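Local coordinates for protein ArCE4A (Arthrobacter sp. AW19M34-1, PDB 5LFZ) that probably removes N-acetyl groups from chitin-type or related polysaccharides as a metal-dependent deacetylase of carbohydrate esterase family 4, at residues A[23-28]-A[164-169]. Numbering follows the deposited sequence. Where two conformers were deposited one is given.
Sequences TTKCVA and AKPGSI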
ATOM      1  N   THR A  23      10.745  10.134  15.937  1.00 51.60           N
ATOM      2  CA  THR A  23      12.167  10.418  16.070  1.00 59.61           C
ATOM      3  C   THR A  23      12.988   9.715  14.989  1.00 62.27           C
ATOM      4  O   THR A  23      13.903  10.304  14.409  1.00 66.43           O
ATOM      5  CB  THR A  23      12.688   9.992  17.450  1.00 61.71           C
ATOM      6  OG1 THR A  23      12.508   8.580  17.614  1.00 60.11           O
ATOM      7  CG2 THR A  23      11.932  10.721  18.547  1.00 64.88           C
ATOM      8  N   THR A  24      12.653   8.455  14.725  1.00 50.23           N
ATOM      9  CA  THR A  24      13.359   7.652  13.730  1.00 47.05           C
ATOM     10  C   THR A  24      12.919   8.043  12.322  1.00 39.36           C
ATOM     11  O   THR A  24      11.750   8.342  12.086  1.00 41.35           O
ATOM     12  CB  THR A  24      13.121   6.138  13.965  1.00 51.93           C
ATOM     13  OG1 THR A  24      13.542   5.791  15.290  1.00 59.19           O
ATOM     14  CG2 THR A  24      13.891   5.286  12.963  1.00 49.03           C
ATOM     15  N   LYS A  25      13.866   8.069  11.389  0.62 34.88           N
ATOM     16  CA  LYS A  25      13.561   8.444  10.013  0.62 35.14           C
ATOM     17  C   LYS A  25      12.877   7.297   9.285  0.62 33.07           C
ATOM     18  O   LYS A  25      13.523   6.357   8.820  0.62 34.17           O
ATOM     19  CB  LYS A  25      14.828   8.864   9.276  0.62 33.65           C
ATOM     20  CG  LYS A  25      15.529  10.051   9.906  0.62 34.23           C
ATOM     21  CD  LYS A  25      16.848  10.321   9.215  0.62 34.96           C
ATOM     22  CE  LYS A  25      17.942  10.615  10.222  0.62 39.61           C
ATOM     23  NZ  LYS A  25      19.219  10.959   9.541  0.62 46.69           N
ATOM     24  N   CYS A  26      11.557   7.393   9.195  1.00 33.22           N
ATOM     25  CA  CYS A  26      10.726   6.331   8.630  1.00 29.86           C
ATOM     26  C   CYS A  26      10.242   6.573   7.207  1.00 26.86           C
ATOM     27  O   CYS A  26       9.980   7.702   6.799  1.00 31.38           O
ATOM     28  CB  CYS A  26       9.493   6.099   9.515  1.00 33.56           C
ATOM     29  SG  CYS A  26       9.839   5.454  11.163  1.00 34.37           S
ATOM     30  N   VAL A  27      10.126   5.474   6.469  0.68 23.25           N
ATOM     31  CA  VAL A  27       9.560   5.461   5.129  0.68 25.00           C
ATOM     32  C   VAL A  27       8.629   4.253   5.025  0.68 25.42           C
ATOM     33  O   VAL A  27       8.941   3.191   5.571  0.68 25.06           O
ATOM     34  CB  VAL A  27      10.665   5.394   4.053  0.68 26.15           C
ATOM     35  CG1 VAL A  27      10.095   5.006   2.705  0.68 27.31           C
ATOM     36  CG2 VAL A  27      11.401   6.727   3.965  0.68 24.64           C
ATOM     37  N   ALA A  28       7.486   4.410   4.356  1.00 20.70           N
ATOM     38  CA  ALA A  28       6.605   3.271   4.114  1.00 21.39           C
ATOM     39  C   ALA A  28       6.583   2.885   2.640  1.00 20.84           C
ATOM     40  O   ALA A  28       6.139   3.664   1.792  1.00 23.38           O
ATOM     41  CB  ALA A  28       5.191   3.582   4.601  1.00 21.55           C
ATOM     42  N   ALA A 164      12.354  10.324  -1.654  1.00 25.27           N
ATOM     43  CA  ALA A 164      11.941   9.958  -0.303  1.00 27.15           C
ATOM     44  C   ALA A 164      12.548  10.908   0.712  1.00 32.18           C
ATOM     45  O   ALA A 164      13.664  11.398   0.539  1.00 27.86           O
ATOM     46  CB  ALA A 164      12.336   8.522   0.022  1.00 26.76           C
ATOM     47  N   LYS A 165      11.785  11.163   1.768  1.00 32.89           N
ATOM     48  CA  LYS A 165      12.227  11.977   2.885  1.00 32.53           C
ATOM     49  C   LYS A 165      11.650  11.338   4.147  1.00 28.25           C
ATOM     50  O   LYS A 165      10.825  10.431   4.050  1.00 26.49           O
ATOM     51  CB  LYS A 165      11.772  13.428   2.705  1.00 36.01           C
ATOM     52  CG  LYS A 165      10.286  13.657   2.893  1.00 39.13           C
ATOM     53  CD  LYS A 165       9.861  14.988   2.288  1.00 51.88           C
ATOM     54  CE  LYS A 165       8.796  15.673   3.133  1.00 56.94           C
ATOM     55  NZ  LYS A 165       9.297  16.013   4.500  1.00 55.86           N
ATOM     56  N   PRO A 166      12.102  11.774   5.335  1.00 30.50           N
ATOM     57  CA  PRO A 166      11.497  11.204   6.542  1.00 31.73           C
ATOM     58  C   PRO A 166       9.981  11.392   6.557  1.00 30.99           C
ATOM     59  O   PRO A 166       9.502  12.506   6.337  1.00 31.28           O
ATOM     60  CB  PRO A 166      12.163  11.994   7.671  1.00 38.36           C
ATOM     61  CG  PRO A 166      13.462  12.434   7.099  1.00 37.38           C
ATOM     62  CD  PRO A 166      13.222  12.680   5.649  1.00 31.87           C
ATOM     63  N   GLY A 167       9.242  10.307   6.786  1.00 27.33           N
ATOM     64  CA  GLY A 167       7.792  10.364   6.823  1.00 26.83           C
ATOM     65  C   GLY A 167       7.127  10.039   5.497  1.00 26.87           C
ATOM     66  O   GLY A 167       5.902  10.046   5.393  1.00 27.11           O
ATOM     67  N   SER A 168       7.931   9.744   4.479  1.00 26.13           N
ATOM     68  CA  SER A 168       7.403   9.496   3.137  1.00 25.56           C
ATOM     69  C   SER A 168       6.642   8.186   2.964  1.00 23.96           C
ATOM     70  O   SER A 168       6.890   7.192   3.649  1.00 24.22           O
ATOM     71  CB  SER A 168       8.536   9.536   2.109  1.00 26.69           C
ATOM     72  OG  SER A 168       8.852  10.866   1.748  1.00 29.62           O
ATOM     73  N   ILE A 169       5.716   8.213   2.013  1.00 22.04           N
ATOM     74  CA  ILE A 169       4.974   7.043   1.576  1.00 20.09           C
ATOM     75  C   ILE A 169       5.264   6.828   0.095  1.00 21.82           C
ATOM     76  O   ILE A 169       4.923   7.669  -0.734  1.00 22.99           O
ATOM     77  CB  ILE A 169       3.462   7.209   1.791  1.00 20.88           C
ATOM     78  CG1 ILE A 169       3.151   7.407   3.280  1.00 23.81           C
ATOM     79  CG2 ILE A 169       2.708   6.016   1.217  1.00 23.02           C
ATOM     80  CD1 ILE A 169       1.692   7.718   3.564  1.00 27.03           C
TER
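Val27 CA lies 3.5 Å from Ser168 O where two parallel strands, 26-32 and 168-173, meet, and the pair illustrates how a tight turn can feed a chain into a sheet. Two backbone hydrogen bonds join the segments: Gly167 N donates to Cys26 O at 2.7 Å, and Ala28 N to Ser168 O at 2.9 Å, the second almost straight at 170°. From the residue between Cys26 and Ala28, Val27, the side chain can be followed outward. Its CB leaves the sheet on the same face as that of Ser168 and then forks. One branch, CG1, lies anti to the backbone N (chi1 165°) and comes no nearer than 4.0 Å to Ser168 O. The other, CG2, reaches the turn, 3.7 Å from Lys165 O, and brushes Ala164 CB at 4.4 Å. That same Lys165 O accepts a hydrogen bond from Ser168 N, closing a type II turn whose third residue, Gly167, has a positive phi of 94°. Ser168 OG, on the last residue of the turn, ties back to the first by accepting a hydrogen bond from Lys165 N at 2.9 Å; it is also hydrogen-bonded to Asp142, whose carboxylate accepts one from Ile169 N. On the opposite face, Ala28 and Ile169, paired in parallel, both pack against Leu203 of helix 200-203. Helix 153-163, this turn and strand 168-173 thus form a helix-to-strand connection into the parallel sheet of the NodB homology fold, the distorted beta/alpha barrel of family 4 carbohydrate esterases.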